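Local coordinates for BH2331 protein (Bacillus halodurans, PDB 1VL5) that probably acts as an S-adenosylmethionine-dependent methyltransferase, although its substrate is not known, at residues Ala113-Asn118 against Asp161-Arg166; Asp140-Glu145 against Glu243-Lys248; Asp150-Tyr155 against Asp215-Lys220. One frame throughout, in Å; residues are numbered along the deposited sequence.

Overall arrangement
The three contacts touch one another pairwise, interaction 2 in the sheet and interaction 3 in helices farther out. Interactions 1 and 2 have centres about 14 Å apart and meet where His114 ND1 lies 2.7 Å from Asp140 OD1, a probable hydrogen bond. Interaction 3 lies about 18 Å, centre to centre, from each of the others. It is tied to interaction 1 by a salt bridge, Arg166 NH1 to Asp150 OD1 at 2.8 Å, and to interaction 2 by packing of Ala143 CB on Asp150 OD1. Segment 113-118 follows strand 104-110 within the sequence range of the methyltransferase domain, a family that probably binds S-adenosylmethionine.

Interaction 1 of 3, residues Ala113-Asn118 against Asp161-Arg166; sequences AHHFPN and DYSHHR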
loop_
_atom_site.group_PDB
_atom_site.type_symbol
_atom_site.label_atom_id
_atom_site.label_comp_id
_atom_site.label_asym_id
_atom_site.label_seq_id
_atom_site.Cartn_x
_atom_site.Cartn_y
_atom_site.Cartn_z
ATOM N N ALA A 113 1.088 2.003 3.309
ATOM C CA ALA A 113 1.654 3.301 3.644
ATOM C C ALA A 113 0.592 4.312 4.098
ATOM O O ALA A 113 0.864 5.279 4.862
ATOM C CB ALA A 113 2.449 3.862 2.457
ATOM N N HIS A 114 -0.622 4.109 3.606
ATOM C CA HIS A 114 -1.732 4.938 4.024
ATOM C C HIS A 114 -2.107 4.803 5.523
ATOM O O HIS A 114 -2.861 5.603 6.037
ATOM C CB HIS A 114 -2.954 4.683 3.107
ATOM C CG HIS A 114 -3.587 3.347 3.305
ATOM N ND1 HIS A 114 -3.246 2.247 2.558
ATOM C CD2 HIS A 114 -4.540 2.935 4.164
ATOM C CE1 HIS A 114 -3.950 1.207 2.963
ATOM N NE2 HIS A 114 -4.746 1.601 3.932
ATOM N N HIS A 115 -1.549 3.824 6.229
ATOM C CA HIS A 115 -1.657 3.725 7.696
ATOM C C HIS A 115 -0.543 4.445 8.489
ATOM O O HIS A 115 -0.677 4.743 9.692
ATOM C CB HIS A 115 -1.631 2.246 8.085
ATOM C CG HIS A 115 -2.840 1.480 7.639
ATOM N ND1 HIS A 115 -4.088 1.709 8.151
ATOM C CD2 HIS A 115 -2.979 0.473 6.749
ATOM C CE1 HIS A 115 -4.953 0.883 7.598
ATOM N NE2 HIS A 115 -4.305 0.119 6.744
ATOM N N PHE A 116 0.580 4.698 7.832
ATOM C CA PHE A 116 1.721 5.318 8.477
ATOM C C PHE A 116 1.424 6.735 8.892
ATOM O O PHE A 116 0.964 7.533 8.074
ATOM C CB PHE A 116 2.904 5.362 7.496
ATOM C CG PHE A 116 3.387 4.017 7.007
ATOM C CD1 PHE A 116 2.952 2.826 7.558
ATOM C CD2 PHE A 116 4.313 3.976 5.956
ATOM C CE1 PHE A 116 3.450 1.613 7.061
ATOM C CE2 PHE A 116 4.789 2.770 5.443
ATOM C CZ PHE A 116 4.383 1.605 6.005
ATOM N N PRO A 117 1.676 7.080 10.150
ATOM C CA PRO A 117 1.420 8.442 10.559
ATOM C C PRO A 117 2.434 9.461 10.000
ATOM O O PRO A 117 2.112 10.633 9.839
ATOM C CB PRO A 117 1.454 8.355 12.104
ATOM C CG PRO A 117 2.244 7.197 12.418
ATOM C CD PRO A 117 2.139 6.250 11.278
ATOM N N ASN A 118 3.643 9.029 9.694
ATOM C CA ASN A 118 4.671 9.911 9.154
ATOM C C ASN A 118 5.387 9.289 7.975
ATOM O O ASN A 118 6.548 8.909 8.080
ATOM C CB ASN A 118 5.692 10.214 10.234
ATOM C CG ASN A 118 5.070 10.830 11.458
ATOM O OD1 ASN A 118 4.682 12.004 11.437
ATOM N ND2 ASN A 118 5.016 10.060 12.552
ATOM N N ASP A 161 -12.423 2.472 7.785
ATOM C CA ASP A 161 -11.265 1.928 8.493
ATOM C C ASP A 161 -10.666 3.004 9.372
ATOM O O ASP A 161 -9.908 3.838 8.919
ATOM C CB ASP A 161 -10.238 1.403 7.502
ATOM C CG ASP A 161 -8.988 0.816 8.180
ATOM O OD1 ASP A 161 -8.936 0.726 9.402
ATOM O OD2 ASP A 161 -8.045 0.486 7.449
ATOM N N TYR A 162 -11.037 2.979 10.646
ATOM C CA TYR A 162 -10.609 3.963 11.632
ATOM C C TYR A 162 -9.101 4.099 11.688
ATOM O O TYR A 162 -8.598 5.159 12.024
ATOM N N SER A 163 -8.367 3.045 11.340
ATOM C CA SER A 163 -6.901 3.126 11.328
ATOM C C SER A 163 -6.285 3.706 10.042
ATOM O O SER A 163 -5.061 3.747 9.922
ATOM C CB SER A 163 -6.313 1.740 11.584
ATOM O OG SER A 163 -6.329 0.953 10.403
ATOM N N HIS A 164 -7.116 4.106 9.071
ATOM C CA HIS A 164 -6.657 4.793 7.878
ATOM C C HIS A 164 -6.094 6.160 8.267
ATOM O O HIS A 164 -6.766 6.940 8.958
ATOM C CB HIS A 164 -7.820 4.974 6.914
ATOM C CG HIS A 164 -7.504 5.782 5.693
ATOM N ND1 HIS A 164 -7.000 5.222 4.552
ATOM C CD2 HIS A 164 -7.617 7.109 5.439
ATOM C CE1 HIS A 164 -6.871 6.152 3.626
ATOM N NE2 HIS A 164 -7.231 7.311 4.138
ATOM N N HIS A 165 -4.870 6.465 7.842
ATOM C CA HIS A 165 -4.381 7.828 7.979
ATOM C C HIS A 165 -4.641 8.668 6.730
ATOM O O HIS A 165 -5.461 9.606 6.729
ATOM C CB HIS A 165 -2.906 7.847 8.354
ATOM C CG HIS A 165 -2.347 9.238 8.469
ATOM N ND1 HIS A 165 -3.041 10.261 9.076
ATOM C CD2 HIS A 165 -1.180 9.780 8.046
ATOM C CE1 HIS A 165 -2.332 11.372 9.010
ATOM N NE2 HIS A 165 -1.192 11.107 8.404
ATOM N N ARG A 166 -3.947 8.346 5.644
ATOM C CA ARG A 166 -4.091 9.147 4.429
ATOM C C ARG A 166 -3.608 8.419 3.214
ATOM O O ARG A 166 -2.546 7.804 3.229
ATOM C CB ARG A 166 -3.352 10.483 4.546
ATOM C CG ARG A 166 -3.420 11.306 3.304
ATOM C CD ARG A 166 -2.954 12.762 3.499
ATOM N NE ARG A 166 -2.768 13.427 2.203
ATOM C CZ ARG A 166 -3.766 13.789 1.386
ATOM N NH1 ARG A 166 -5.011 13.547 1.712
ATOM N NH2 ARG A 166 -3.513 14.359 0.216
HETATM O O HOH W 1 -7.427 0.919 4.994
#
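His114 and His115, in a short 3-10 turn, meet the loop that follows helix 147-160 through hydrogen bonds of two kinds. The backbone set converges on His114 O, which accepts from His165 N at 2.8 Å and from Arg166 N at 3.0 Å; both donors lie in the carbonyl plane, and that of Arg166 sits on a lone pair.

The side-chain set is led by His115. Its ND1 donates to Ser163 O over 2.9 Å, nearly straight (168° at the hydrogen) and within the ring plane, yet it arrives from above the plane of the Ser163 carbonyl. With CG anti to the carbonyl carbon, chi1 -68° turns the ring so that its ND1/CE1 edge faces Ser163 O and Asp161 OD2, the latter 3.1 Å from CE1. Ser163 N to Asp161 OD1 makes an Asx turn; Ser163 OG donates to the same oxygen from the same face. A water joins Asp161 OD2 to His114 NE2. Outside the two segments, Asp140 binds His114 ND1 and Asn154 binds His164 NE2.

Ring packing completes the contact: the His114 and His164 rings meet rim to rim, centroids 5.3 Å apart, and His165 CD2 lies 3.1 Å from Phe116 O.

Donation from His115 ND1 implies that this nitrogen carries a proton, and the nearby Asp161 carboxylate would probably polarise the ring.

Interaction 2 of 3, residues Asp140-Glu145 against Glu243-Lys248; sequences DNSAPE and ESILMK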
loop_
_atom_site.group_PDB
_atom_site.type_symbol
_atom_site.label_atom_id
_atom_site.label_comp_id
_atom_site.label_asym_id
_atom_site.label_seq_id
_atom_site.Cartn_x
_atom_site.Cartn_y
_atom_site.Cartn_z
ATOM N N ASP A 140 0.080 1.572 -3.278
ATOM C CA ASP A 140 -0.928 2.063 -2.385
ATOM C C ASP A 140 -2.065 2.685 -3.158
ATOM O O ASP A 140 -1.942 3.038 -4.321
ATOM C CB ASP A 140 -0.329 3.118 -1.423
ATOM C CG ASP A 140 -1.009 3.117 -0.032
ATOM O OD1 ASP A 140 -1.767 2.175 0.274
ATOM O OD2 ASP A 140 -0.798 4.089 0.713
ATOM N N ASN A 141 -3.153 2.923 -2.442
ATOM C CA ASN A 141 -4.259 3.737 -2.952
ATOM C C ASN A 141 -3.850 5.160 -2.927
ATOM O O ASN A 141 -3.060 5.567 -2.073
ATOM C CB ASN A 141 -5.481 3.593 -2.086
ATOM C CG ASN A 141 -5.801 2.158 -1.823
ATOM O OD1 ASN A 141 -6.027 1.370 -2.759
ATOM N ND2 ASN A 141 -5.768 1.784 -0.537
ATOM N N SER A 142 -4.393 5.909 -3.890
ATOM C CA SER A 142 -4.002 7.282 -4.147
ATOM C C SER A 142 -5.211 8.178 -4.201
ATOM O O SER A 142 -6.269 7.746 -4.524
ATOM C CB SER A 142 -3.145 7.387 -5.422
ATOM O OG SER A 142 -3.735 6.707 -6.505
ATOM N N ALA A 143 -5.018 9.442 -3.831
ATOM C CA ALA A 143 -6.054 10.459 -3.857
ATOM C C ALA A 143 -5.923 11.328 -5.106
ATOM O O ALA A 143 -4.812 11.520 -5.594
ATOM C CB ALA A 143 -5.917 11.344 -2.595
ATOM N N PRO A 144 -7.053 11.813 -5.634
ATOM C CA PRO A 144 -7.049 12.785 -6.728
ATOM C C PRO A 144 -6.237 14.028 -6.414
ATOM O O PRO A 144 -6.071 14.455 -5.249
ATOM C CB PRO A 144 -8.527 13.167 -6.859
ATOM C CG PRO A 144 -9.247 12.010 -6.402
ATOM C CD PRO A 144 -8.419 11.413 -5.290
ATOM N N GLU A 145 -5.771 14.652 -7.468
ATOM C CA GLU A 145 -5.120 15.916 -7.320
ATOM C C GLU A 145 -6.127 16.972 -6.894
ATOM O O GLU A 145 -5.790 17.880 -6.132
ATOM C CB GLU A 145 -4.444 16.314 -8.619
ATOM C CG GLU A 145 -3.319 15.455 -9.038
ATOM C CD GLU A 145 -2.171 15.401 -8.039
ATOM O OE1 GLU A 145 -1.810 16.451 -7.433
ATOM O OE2 GLU A 145 -1.651 14.272 -7.881
ATOM N N GLU A 243 -8.641 4.779 -7.231
ATOM C CA GLU A 243 -7.310 4.685 -7.849
ATOM C C GLU A 243 -6.232 4.078 -6.911
ATOM O O GLU A 243 -6.238 4.273 -5.694
ATOM C CB GLU A 243 -6.850 6.068 -8.306
ATOM C CG GLU A 243 -5.625 6.018 -9.245
ATOM C CD GLU A 243 -4.968 7.387 -9.481
ATOM O OE1 GLU A 243 -4.863 8.180 -8.494
ATOM O OE2 GLU A 243 -4.448 7.611 -10.620
ATOM N N SER A 244 -5.286 3.347 -7.511
ATOM C CA SER A 244 -4.065 2.989 -6.825
ATOM C C SER A 244 -2.893 3.137 -7.756
ATOM O O SER A 244 -3.034 3.220 -8.995
ATOM C CB SER A 244 -4.124 1.517 -6.362
ATOM O OG SER A 244 -4.233 0.700 -7.482
ATOM N N ILE A 245 -1.727 3.094 -7.137
ATOM C CA ILE A 245 -0.481 3.224 -7.846
ATOM C C ILE A 245 0.563 2.209 -7.458
ATOM O O ILE A 245 0.537 1.629 -6.363
ATOM C CB ILE A 245 0.122 4.646 -7.642
ATOM C CG1 ILE A 245 0.278 4.942 -6.168
ATOM C CG2 ILE A 245 -0.829 5.720 -8.322
ATOM C CD1 ILE A 245 0.821 6.324 -5.872
ATOM N N LEU A 246 1.509 2.058 -8.375
ATOM C CA LEU A 246 2.710 1.275 -8.206
ATOM C C LEU A 246 3.863 2.132 -8.711
ATOM O O LEU A 246 3.906 2.483 -9.910
ATOM C CB LEU A 246 2.588 -0.016 -9.037
ATOM C CG LEU A 246 3.567 -1.205 -9.072
ATOM C CD1 LEU A 246 3.100 -2.131 -10.158
ATOM C CD2 LEU A 246 4.940 -0.830 -9.388
HETATM N N MSE A 247 4.795 2.433 -7.795
HETATM C CA MSE A 247 6.014 3.161 -8.105
HETATM C C MSE A 247 7.293 2.322 -7.921
HETATM O O MSE A 247 7.396 1.531 -6.973
HETATM C CB MSE A 247 6.045 4.455 -7.291
HETATM C CG MSE A 247 4.898 5.353 -7.573
HETATM SE SE MSE A 247 4.812 6.823 -6.235
HETATM C CE MSE A 247 4.203 5.707 -4.854
ATOM N N LYS A 248 8.188 2.421 -8.908
ATOM C CA LYS A 248 9.523 1.877 -8.889
ATOM C C LYS A 248 10.435 3.095 -8.877
ATOM O O LYS A 248 10.459 3.853 -9.863
ATOM C CB LYS A 248 9.779 1.052 -10.170
ATOM C CG LYS A 248 11.131 0.341 -10.259
ATOM C CD LYS A 248 11.330 -0.285 -11.653
ATOM C CE LYS A 248 12.597 -1.018 -11.771
ATOM N NZ LYS A 248 12.555 -2.409 -11.236
HETATM O O HOH W 2 -8.162 2.606 -4.608
HETATM O O HOH W 3 -8.764 6.766 -5.074
#
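Glu243 O is gripped by the backbone N of Ser142 at 3.1 Å and by a water that also donates to Asn141 OD1. The Ser142 donor stands 45° out of the carbonyl plane, so this bond, though straight at its hydrogen, does not use a lone pair. A second water links Ser142 O to Glu243 N where the two strands part.

The shortest bond across the pair is between side chains: Ser142 OG donates to Glu243 OE1 over 2.7 Å, meeting the carboxylate from above its plane. Two torsions bring these groups together. Ser142 OG lies between its backbone N and carbonyl carbon (chi1 49°), and Glu243 stretches out beyond CG so that its carboxylate comes alongside Ser142. Lys170 forms a salt bridge with the other oxygen, Glu243 OE2, so the carboxylate is held at both oxygens. Ile245 adds apolar cover, its CG2 lying 3.6 Å from Ser142 OG.

Two residue pairs along, Asp140 and Ile245 exchange both backbone bonds: Ile245 N reaches Asp140 O at 2.8 Å, and Asp140 N reaches Ile245 O at 3.1 Å. Asn141 and Ser244, the pair between, is non-hydrogen-bonded, with CA atoms only 3.9 Å apart and side chains diverging. The short strand axes make an angle of 128°, well away from ideal antiparallel alignment.

This is the junction of parallel strand 134-142 with antiparallel strand 236-250, consistent with the mixed sheet of class I, Rossmann-like methyltransferases.

Interaction 3 of 3, residues Asp150-Tyr155 against Asp215-Lys220; sequences DVFYNY and DFIKSK
An aromatic cluster of Phe152, Tyr155 and Phe216 joins helix 147-160 to the C-terminal end of helix 207-218. Tyr155 brings its CE2 over one face of the Phe216 ring, 3.4 Å above the plane and offset toward the rim; the two rings meet obliquely, planes at 41° and centroids 4.6 Å apart. Phe152 meets Phe216 rim to rim, with CE1 3.7 Å from CE2 of Phe216 and the planes only 19° apart. Both helix 147-160 aromatics have CG anti to the backbone N (chi1 172° in Phe152), which sends their rings across toward the other helix.

Both helices belong to the chain between strands 134-142 and 236-250, and the contact centre lies about 21 Å from the centre of the chain: this is helix-helix packing at the periphery. Tyr224 adds an edge-to-face ring to Phe152. Lys220 packs its CG 3.5 Å from Phe152 CE1, and its CE sits over the Phe216 face opposite Tyr155. Bends at chi2 and chi4 curl the chain back so that NZ donates to Phe216 O at 2.7 Å. Ser219 OG also donates to that carbonyl, at 3.1 Å and from above its plane. Ile217 CG1 approaches Phe152 CZ at 4.3 Å.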
loop_
_atom_site.group_PDB
_atom_site.type_symbol
_atom_site.label_atom_id
_atom_site.label_comp_id
_atom_site.label_asym_id
_atom_site.label_seq_id
_atom_site.Cartn_x
_atom_site.Cartn_y
_atom_site.Cartn_z
ATOM N N ASP A 150 -10.009 14.572 -3.182
ATOM C CA ASP A 150 -9.021 14.073 -2.249
ATOM C C ASP A 150 -9.592 13.944 -0.833
ATOM O O ASP A 150 -9.568 12.885 -0.210
ATOM C CB ASP A 150 -7.824 15.055 -2.258
ATOM C CG ASP A 150 -6.722 14.716 -1.246
ATOM O OD1 ASP A 150 -6.856 13.807 -0.431
ATOM O OD2 ASP A 150 -5.716 15.412 -1.245
ATOM N N VAL A 151 -10.087 15.052 -0.315
ATOM C CA VAL A 151 -10.602 15.103 1.025
ATOM C C VAL A 151 -11.787 14.117 1.212
ATOM O O VAL A 151 -11.887 13.405 2.245
ATOM C CB VAL A 151 -10.931 16.548 1.411
ATOM C CG1 VAL A 151 -11.544 16.649 2.816
ATOM C CG2 VAL A 151 -9.632 17.398 1.410
ATOM N N PHE A 152 -12.635 14.036 0.204
ATOM C CA PHE A 152 -13.814 13.210 0.246
ATOM C C PHE A 152 -13.452 11.742 0.250
ATOM O O PHE A 152 -13.996 10.973 1.046
ATOM C CB PHE A 152 -14.702 13.561 -0.975
ATOM C CG PHE A 152 -15.879 12.649 -1.157
ATOM C CD1 PHE A 152 -17.035 12.805 -0.410
ATOM C CD2 PHE A 152 -15.834 11.632 -2.062
ATOM C CE1 PHE A 152 -18.089 11.958 -0.589
ATOM C CE2 PHE A 152 -16.878 10.795 -2.210
ATOM C CZ PHE A 152 -18.009 10.957 -1.486
ATOM N N TYR A 153 -12.538 11.365 -0.654
ATOM C CA TYR A 153 -12.075 9.992 -0.808
ATOM C C TYR A 153 -11.481 9.562 0.517
ATOM O O TYR A 153 -11.819 8.524 1.039
ATOM C CB TYR A 153 -11.026 9.862 -1.947
ATOM C CG TYR A 153 -10.401 8.503 -1.977
ATOM C CD1 TYR A 153 -11.144 7.399 -2.356
ATOM C CD2 TYR A 153 -9.068 8.294 -1.565
ATOM C CE1 TYR A 153 -10.579 6.096 -2.344
ATOM C CE2 TYR A 153 -8.510 6.962 -1.526
ATOM C CZ TYR A 153 -9.273 5.897 -1.914
ATOM O OH TYR A 153 -8.753 4.592 -1.892
ATOM N N ASN A 154 -10.616 10.393 1.082
ATOM C CA ASN A 154 -9.971 10.053 2.313
ATOM C C ASN A 154 -10.965 10.001 3.509
ATOM O O ASN A 154 -10.841 9.131 4.383
ATOM C CB ASN A 154 -8.824 11.022 2.591
ATOM C CG ASN A 154 -7.535 10.558 1.981
ATOM O OD1 ASN A 154 -7.035 9.499 2.354
ATOM N ND2 ASN A 154 -7.021 11.296 0.989
ATOM N N TYR A 155 -11.920 10.930 3.556
ATOM C CA TYR A 155 -12.944 10.904 4.633
ATOM C C TYR A 155 -13.710 9.567 4.611
ATOM O O TYR A 155 -13.897 8.880 5.627
ATOM C CB TYR A 155 -13.923 12.082 4.495
ATOM C CG TYR A 155 -15.083 11.997 5.468
ATOM C CD1 TYR A 155 -15.010 12.572 6.720
ATOM C CD2 TYR A 155 -16.245 11.305 5.125
ATOM C CE1 TYR A 155 -16.091 12.456 7.627
ATOM C CE2 TYR A 155 -17.316 11.181 6.011
ATOM C CZ TYR A 155 -17.251 11.745 7.263
ATOM O OH TYR A 155 -18.380 11.599 8.117
ATOM N N ASP A 215 -25.516 6.819 3.166
ATOM C CA ASP A 215 -26.333 8.029 3.210
ATOM C C ASP A 215 -25.477 9.262 2.957
ATOM O O ASP A 215 -25.854 10.128 2.142
ATOM C CB ASP A 215 -27.061 8.161 4.569
ATOM C CG ASP A 215 -28.250 7.246 4.692
ATOM O OD1 ASP A 215 -28.703 6.727 3.646
ATOM O OD2 ASP A 215 -28.743 7.049 5.842
ATOM N N PHE A 216 -24.298 9.315 3.590
ATOM C CA PHE A 216 -23.381 10.439 3.380
ATOM C C PHE A 216 -22.873 10.557 1.911
ATOM O O PHE A 216 -22.782 11.650 1.311
ATOM C CB PHE A 216 -22.183 10.304 4.360
ATOM C CG PHE A 216 -21.024 11.239 4.054
ATOM C CD1 PHE A 216 -21.015 12.539 4.541
ATOM C CD2 PHE A 216 -19.959 10.822 3.258
ATOM C CE1 PHE A 216 -19.949 13.422 4.226
ATOM C CE2 PHE A 216 -18.910 11.676 2.959
ATOM C CZ PHE A 216 -18.909 12.986 3.457
ATOM N N ILE A 217 -22.456 9.427 1.358
ATOM C CA ILE A 217 -22.043 9.396 -0.034
ATOM C C ILE A 217 -23.204 9.724 -1.013
ATOM O O ILE A 217 -23.021 10.490 -1.993
ATOM C CB ILE A 217 -21.462 8.032 -0.381
ATOM C CG1 ILE A 217 -20.200 7.770 0.443
ATOM C CG2 ILE A 217 -21.223 7.887 -1.859
ATOM C CD1 ILE A 217 -19.776 6.286 0.371
ATOM N N LYS A 218 -24.385 9.152 -0.763
ATOM C CA LYS A 218 -25.493 9.263 -1.713
ATOM C C LYS A 218 -25.947 10.734 -1.910
ATOM O O LYS A 218 -26.477 11.107 -2.980
ATOM C CB LYS A 218 -26.670 8.393 -1.257
ATOM C CG LYS A 218 -28.069 8.882 -1.772
ATOM C CD LYS A 218 -29.250 7.976 -1.410
ATOM C CE LYS A 218 -30.494 8.833 -0.866
ATOM N NZ LYS A 218 -31.137 9.947 -1.747
ATOM N N SER A 219 -25.768 11.551 -0.879
ATOM C CA SER A 219 -26.289 12.933 -0.899
ATOM C C SER A 219 -25.365 13.899 -1.583
ATOM O O SER A 219 -25.720 15.050 -1.777
ATOM C CB SER A 219 -26.558 13.412 0.523
ATOM O OG SER A 219 -25.353 13.311 1.273
ATOM N N LYS A 220 -24.178 13.445 -1.960
ATOM C CA LYS A 220 -23.231 14.313 -2.608
ATOM C C LYS A 220 -23.703 14.712 -4.003
ATOM O O LYS A 220 -24.502 14.003 -4.613
ATOM C CB LYS A 220 -21.853 13.671 -2.667
ATOM C CG LYS A 220 -21.214 13.436 -1.284
ATOM C CD LYS A 220 -20.892 14.738 -0.550
ATOM C CE LYS A 220 -20.945 14.579 1.013
ATOM N NZ LYS A 220 -22.320 14.285 1.615
#